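Long-range contact in beta-glucosidase (Chaetomella raphigera, PDB 6JXG), which probably hydrolyses terminal, non-reducing beta-D-glucosyl residues with release of beta-D-glucose, as a secreted family 3 glycoside hydrolase of cellulose breakdown: residues Y579-D593 with I612-V626. Sequence-based numbering, arbitrary orientation.
Sequences YTTFQYSQLTAKYSD and IVATVTAKVTNSGTV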
loop_
_atom_site.group_PDB
_atom_site.type_symbol
_atom_site.label_atom_id
_atom_site.label_comp_id
_atom_site.label_asym_id
_atom_site.label_seq_id
_atom_site.Cartn_x
_atom_site.Cartn_y
_atom_site.Cartn_z
ATOM N N TYR A 579 1.953 -18.043 18.082
ATOM C CA TYR A 579 2.375 -18.694 19.328
ATOM C C TYR A 579 1.451 -19.883 19.537
ATOM O O TYR A 579 1.656 -20.599 20.498
ATOM C CB TYR A 579 2.230 -17.746 20.513
ATOM C CG TYR A 579 3.227 -16.603 20.524
ATOM C CD1 TYR A 579 4.448 -16.685 19.832
ATOM C CD2 TYR A 579 2.930 -15.438 21.164
ATOM C CE1 TYR A 579 5.372 -15.634 19.859
ATOM C CE2 TYR A 579 3.846 -14.398 21.190
ATOM C CZ TYR A 579 5.062 -14.489 20.543
ATOM O OH TYR A 579 5.915 -13.410 20.627
ATOM N N THR A 580 0.408 -20.056 18.697
ATOM C CA THR A 580 -0.290 -21.338 18.594
ATOM C C THR A 580 -0.230 -21.995 17.231
ATOM O O THR A 580 0.536 -21.596 16.373
ATOM C CB THR A 580 -1.837 -21.293 18.611
ATOM O OG1 THR A 580 -2.424 -20.015 18.301
ATOM C CG2 THR A 580 -2.362 -22.060 19.604
ATOM N N THR A 581 -1.047 -23.053 17.072
ATOM C CA THR A 581 -1.181 -23.800 15.815
ATOM C C THR A 581 -2.631 -23.877 15.444
ATOM O O THR A 581 -3.502 -23.802 16.276
ATOM C CB THR A 581 -0.615 -25.247 15.958
ATOM O OG1 THR A 581 -1.267 -25.952 17.050
ATOM C CG2 THR A 581 0.862 -25.230 16.198
ATOM N N PHE A 582 -2.899 -24.041 14.159
ATOM C CA PHE A 582 -4.234 -24.156 13.646
ATOM C C PHE A 582 -4.364 -25.380 12.723
ATOM O O PHE A 582 -3.429 -25.783 12.014
ATOM C CB PHE A 582 -4.538 -22.893 12.851
ATOM C CG PHE A 582 -4.448 -21.670 13.657
ATOM C CD1 PHE A 582 -5.544 -21.220 14.366
ATOM C CD2 PHE A 582 -3.276 -20.944 13.700
ATOM C CE1 PHE A 582 -5.455 -20.045 15.133
ATOM C CE2 PHE A 582 -3.173 -19.801 14.461
ATOM C CZ PHE A 582 -4.270 -19.349 15.165
ATOM N N GLN A 583 -5.543 -25.967 12.766
ATOM C CA GLN A 583 -5.902 -27.088 11.920
ATOM C C GLN A 583 -7.110 -26.758 11.080
ATOM O O GLN A 583 -7.998 -26.062 11.534
ATOM C CB GLN A 583 -6.181 -28.320 12.751
ATOM C CG GLN A 583 -4.894 -28.882 13.348
ATOM C CD GLN A 583 -5.184 -29.907 14.417
ATOM O OE1 GLN A 583 -6.330 -30.088 14.822
ATOM N NE2 GLN A 583 -4.140 -30.546 14.914
ATOM N N TYR A 584 -7.114 -27.236 9.849
ATOM C CA TYR A 584 -8.142 -26.841 8.910
ATOM C C TYR A 584 -8.931 -28.087 8.504
ATOM O O TYR A 584 -8.338 -29.137 8.324
ATOM C CB TYR A 584 -7.487 -26.307 7.675
ATOM C CG TYR A 584 -6.884 -24.938 7.721
ATOM C CD1 TYR A 584 -7.310 -23.946 6.822
ATOM C CD2 TYR A 584 -5.813 -24.665 8.549
ATOM C CE1 TYR A 584 -6.704 -22.700 6.774
ATOM C CE2 TYR A 584 -5.264 -23.388 8.566
ATOM C CZ TYR A 584 -5.687 -22.439 7.656
ATOM O OH TYR A 584 -5.174 -21.183 7.684
ATOM N N SER A 585 -10.226 -27.975 8.334
ATOM C CA SER A 585 -11.014 -29.070 7.842
ATOM C C SER A 585 -12.299 -28.550 7.197
ATOM O O SER A 585 -12.541 -27.342 7.116
ATOM C CB SER A 585 -11.347 -30.038 8.968
ATOM O OG SER A 585 -12.127 -29.401 9.936
ATOM N N GLN A 586 -13.127 -29.492 6.772
ATOM C CA GLN A 586 -14.488 -29.206 6.319
ATOM C C GLN A 586 -14.591 -28.188 5.184
ATOM O O GLN A 586 -15.256 -27.167 5.296
ATOM C CB GLN A 586 -15.329 -28.807 7.531
ATOM C CG GLN A 586 -15.573 -30.012 8.448
ATOM C CD GLN A 586 -16.631 -29.758 9.498
ATOM O OE1 GLN A 586 -17.700 -29.171 9.206
ATOM N NE2 GLN A 586 -16.365 -30.195 10.720
ATOM N N LEU A 587 -13.927 -28.444 4.071
ATOM C CA LEU A 587 -13.996 -27.506 2.984
ATOM C C LEU A 587 -15.366 -27.620 2.348
ATOM O O LEU A 587 -15.818 -28.709 2.117
ATOM C CB LEU A 587 -13.023 -27.937 1.939
ATOM C CG LEU A 587 -12.298 -27.057 0.966
ATOM C CD1 LEU A 587 -12.224 -27.686 -0.376
ATOM C CD2 LEU A 587 -12.657 -25.628 0.882
ATOM N N THR A 588 -15.999 -26.506 2.010
ATOM C CA THR A 588 -17.187 -26.486 1.130
ATOM C C THR A 588 -16.931 -25.544 -0.042
ATOM O O THR A 588 -16.190 -24.588 0.109
ATOM C CB THR A 588 -18.446 -26.040 1.892
ATOM O OG1 THR A 588 -18.322 -24.670 2.238
ATOM C CG2 THR A 588 -18.593 -26.839 3.142
ATOM N N ALA A 589 -17.589 -25.761 -1.166
ATOM C CA ALA A 589 -17.474 -24.919 -2.323
ATOM C C ALA A 589 -18.786 -25.021 -3.029
ATOM O O ALA A 589 -19.294 -26.132 -3.169
ATOM C CB ALA A 589 -16.366 -25.401 -3.246
ATOM N N LYS A 590 -19.400 -23.888 -3.370
ATOM C CA LYS A 590 -20.734 -23.907 -3.979
ATOM C C LYS A 590 -20.841 -22.758 -4.966
ATOM O O LYS A 590 -20.534 -21.631 -4.650
ATOM C CB LYS A 590 -21.810 -23.779 -2.908
ATOM C CG LYS A 590 -23.199 -23.438 -3.450
ATOM C CD LYS A 590 -24.261 -23.415 -2.334
ATOM C CE LYS A 590 -25.013 -24.746 -2.304
ATOM N NZ LYS A 590 -26.428 -24.608 -1.858
ATOM N N TYR A 591 -21.241 -23.058 -6.183
ATOM C CA TYR A 591 -21.559 -22.013 -7.127
ATOM C C TYR A 591 -22.976 -21.498 -6.717
ATOM O O TYR A 591 -23.934 -22.231 -6.734
ATOM C CB TYR A 591 -21.464 -22.657 -8.508
ATOM C CG TYR A 591 -20.543 -21.987 -9.496
ATOM C CD1 TYR A 591 -19.511 -22.664 -10.163
ATOM C CD2 TYR A 591 -20.765 -20.689 -9.819
ATOM C CE1 TYR A 591 -18.676 -21.998 -11.089
ATOM C CE2 TYR A 591 -19.985 -20.020 -10.747
ATOM C CZ TYR A 591 -18.939 -20.638 -11.383
ATOM O OH TYR A 591 -18.274 -19.804 -12.362
ATOM N N SER A 592 -23.122 -20.260 -6.290
ATOM C CA SER A 592 -24.400 -19.778 -5.925
ATOM C C SER A 592 -25.087 -19.055 -7.108
ATOM O O SER A 592 -26.277 -18.842 -7.076
ATOM C CB SER A 592 -24.286 -18.893 -4.706
ATOM O OG SER A 592 -23.323 -17.876 -4.923
ATOM N N ASP A 593 -24.359 -18.733 -8.166
ATOM C CA ASP A 593 -24.913 -18.036 -9.351
ATOM C C ASP A 593 -24.199 -18.569 -10.569
ATOM O O ASP A 593 -23.072 -18.131 -10.899
ATOM C CB ASP A 593 -24.752 -16.460 -9.312
ATOM C CG ASP A 593 -25.253 -15.768 -10.608
ATOM O OD1 ASP A 593 -24.972 -14.559 -10.886
ATOM O OD2 ASP A 593 -25.952 -16.453 -11.379
ATOM N N ILE A 612 -21.148 -11.702 -6.777
ATOM C CA ILE A 612 -20.670 -12.856 -6.076
ATOM C C ILE A 612 -21.276 -14.103 -6.738
ATOM O O ILE A 612 -22.481 -14.209 -6.835
ATOM C CB ILE A 612 -21.026 -12.768 -4.627
ATOM C CG1 ILE A 612 -20.330 -11.553 -3.987
ATOM C CG2 ILE A 612 -20.667 -14.072 -3.919
ATOM C CD1 ILE A 612 -18.817 -11.698 -3.957
ATOM N N VAL A 613 -20.452 -14.973 -7.294
ATOM C CA VAL A 613 -20.944 -16.172 -8.002
ATOM C C VAL A 613 -20.723 -17.457 -7.222
ATOM O O VAL A 613 -21.341 -18.464 -7.526
ATOM C CB VAL A 613 -20.383 -16.280 -9.433
ATOM C CG1 VAL A 613 -20.836 -15.044 -10.241
ATOM C CG2 VAL A 613 -18.875 -16.346 -9.466
ATOM N N ALA A 614 -19.858 -17.450 -6.207
ATOM C CA ALA A 614 -19.540 -18.691 -5.492
ATOM C C ALA A 614 -19.003 -18.382 -4.126
ATOM O O ALA A 614 -18.532 -17.288 -3.867
ATOM C CB ALA A 614 -18.489 -19.480 -6.261
ATOM N N THR A 615 -19.096 -19.350 -3.218
ATOM C CA THR A 615 -18.587 -19.162 -1.899
ATOM C C THR A 615 -17.902 -20.452 -1.455
ATOM O O THR A 615 -18.408 -21.545 -1.724
ATOM C CB THR A 615 -19.748 -18.898 -0.937
ATOM O OG1 THR A 615 -20.296 -17.632 -1.227
ATOM C CG2 THR A 615 -19.280 -18.817 0.493
ATOM N N VAL A 616 -16.764 -20.293 -0.773
ATOM C CA VAL A 616 -15.973 -21.399 -0.258
ATOM C C VAL A 616 -15.881 -21.206 1.263
ATOM O O VAL A 616 -15.766 -20.018 1.735
ATOM C CB VAL A 616 -14.564 -21.367 -0.899
ATOM C CG1 VAL A 616 -13.591 -22.321 -0.229
ATOM C CG2 VAL A 616 -14.658 -21.571 -2.400
ATOM N N THR A 617 -15.979 -22.313 2.047
ATOM C CA THR A 617 -15.770 -22.214 3.445
ATOM C C THR A 617 -14.859 -23.283 3.964
ATOM O O THR A 617 -14.585 -24.272 3.286
ATOM C CB THR A 617 -17.051 -22.199 4.307
ATOM O OG1 THR A 617 -17.617 -23.509 4.381
ATOM C CG2 THR A 617 -18.083 -21.203 3.706
ATOM N N ALA A 618 -14.407 -23.064 5.190
ATOM C CA ALA A 618 -13.634 -24.089 5.895
ATOM C C ALA A 618 -13.745 -23.869 7.365
ATOM O O ALA A 618 -14.131 -22.765 7.840
ATOM C CB ALA A 618 -12.161 -24.108 5.445
ATOM N N LYS A 619 -13.430 -24.928 8.107
ATOM C CA LYS A 619 -13.376 -24.838 9.549
ATOM C C LYS A 619 -11.932 -24.750 10.006
ATOM O O LYS A 619 -11.085 -25.559 9.560
ATOM C CB LYS A 619 -14.013 -26.068 10.220
ATOM C CG LYS A 619 -13.828 -26.063 11.733
ATOM C CD LYS A 619 -14.897 -26.944 12.358
ATOM C CE LYS A 619 -14.571 -28.408 12.370
ATOM N NZ LYS A 619 -13.364 -28.518 13.196
ATOM N N VAL A 620 -11.654 -23.792 10.921
ATOM C CA VAL A 620 -10.299 -23.619 11.422
ATOM C C VAL A 620 -10.394 -23.778 12.938
ATOM O O VAL A 620 -11.378 -23.299 13.588
ATOM C CB VAL A 620 -9.792 -22.192 11.156
ATOM C CG1 VAL A 620 -8.427 -21.989 11.758
ATOM C CG2 VAL A 620 -9.751 -21.936 9.655
ATOM N N THR A 621 -9.406 -24.496 13.482
ATOM C CA THR A 621 -9.377 -24.879 14.880
ATOM C C THR A 621 -8.053 -24.493 15.425
ATOM O O THR A 621 -7.037 -24.803 14.805
ATOM C CB THR A 621 -9.485 -26.406 15.007
ATOM O OG1 THR A 621 -10.801 -26.811 14.545
ATOM C CG2 THR A 621 -9.355 -26.815 16.435
ATOM N N ASN A 622 -8.067 -23.832 16.571
ATOM C CA ASN A 622 -6.849 -23.554 17.325
ATOM C C ASN A 622 -6.491 -24.822 18.078
ATOM O O ASN A 622 -7.186 -25.190 19.025
ATOM C CB ASN A 622 -7.068 -22.403 18.313
ATOM C CG ASN A 622 -5.836 -22.052 19.126
ATOM O OD1 ASN A 622 -4.912 -22.836 19.252
ATOM N ND2 ASN A 622 -5.817 -20.812 19.665
ATOM N N SER A 623 -5.388 -25.448 17.655
ATOM C CA SER A 623 -4.970 -26.757 18.144
ATOM C C SER A 623 -3.892 -26.581 19.213
ATOM O O SER A 623 -3.364 -27.565 19.717
ATOM C CB SER A 623 -4.482 -27.611 16.958
ATOM O OG SER A 623 -3.496 -26.925 16.238
ATOM N N GLY A 624 -3.570 -25.345 19.600
ATOM C CA GLY A 624 -2.518 -25.116 20.568
ATOM C C GLY A 624 -3.058 -24.646 21.875
ATOM O O GLY A 624 -4.212 -24.842 22.173
ATOM N N THR A 625 -2.204 -24.033 22.683
ATOM C CA THR A 625 -2.523 -23.804 24.121
ATOM C C THR A 625 -2.658 -22.354 24.462
ATOM O O THR A 625 -2.899 -22.012 25.637
ATOM C CB THR A 625 -1.376 -24.372 25.013
ATOM O OG1 THR A 625 -0.178 -23.691 24.690
ATOM C CG2 THR A 625 -1.153 -25.829 24.762
ATOM N N VAL A 626 -2.524 -21.474 23.462
ATOM C CA VAL A 626 -2.780 -20.058 23.648
ATOM C C VAL A 626 -3.651 -19.510 22.514
ATOM O O VAL A 626 -3.785 -20.137 21.425
ATOM C CB VAL A 626 -1.442 -19.257 23.821
ATOM C CG1 VAL A 626 -0.535 -19.959 24.858
ATOM C CG2 VAL A 626 -0.694 -19.147 22.507
HETATM O O HOH W 1 -10.449 -27.563 11.839
HETATM O O HOH W 2 -2.010 -28.748 14.504
HETATM O O HOH W 3 -16.815 -25.153 6.442
HETATM O O HOH W 4 -19.470 -23.041 0.408
HETATM O O HOH W 5 -24.532 -13.255 -8.591
#
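Antiparallel strands 582-591 and 612-622 form two thirds of a three-stranded sheet in the fibronectin type III-like beta-sandwich, F582 opposite N622 and Y591 opposite A614. Paired backbone bonds join Q583 to T621 and S585 to K619; after a beta bulge at Q586-L587, opposite A618, they resume at T588-T617 and K590-T615. On the inner side V620 CG2 lies over one face of the Y584 ring, 4.2 Å from CD1, while V620 CG1 meets F582 CD1 at 4.0 Å. L587 CD2 reaches V616 CG1 (3.6 Å), and strand 692-698 packs against both residues. On the other side T588 OG1 and T617 OG1 share a short 2.5 Å hydrogen bond, and a water joins T588 OG1 to T615 O; beyond the strand ends T581 OG1 and S623 OG bond at 2.6 Å. With CG anti to the backbone N (chi1 -180°), N622 sends ND2 to V626 O (2.8 Å, 168°), which lies close to the plane of its amide; ND2 also bonds L658 O. A leucine at N622 would probably leave both carbonyls without this donor and the loop after the strand less firmly held. The inner face is thus mostly apolar, its polar N622 and Y584 OH satisfied, the latter by E630, while hydroxyls and water serve the outer face.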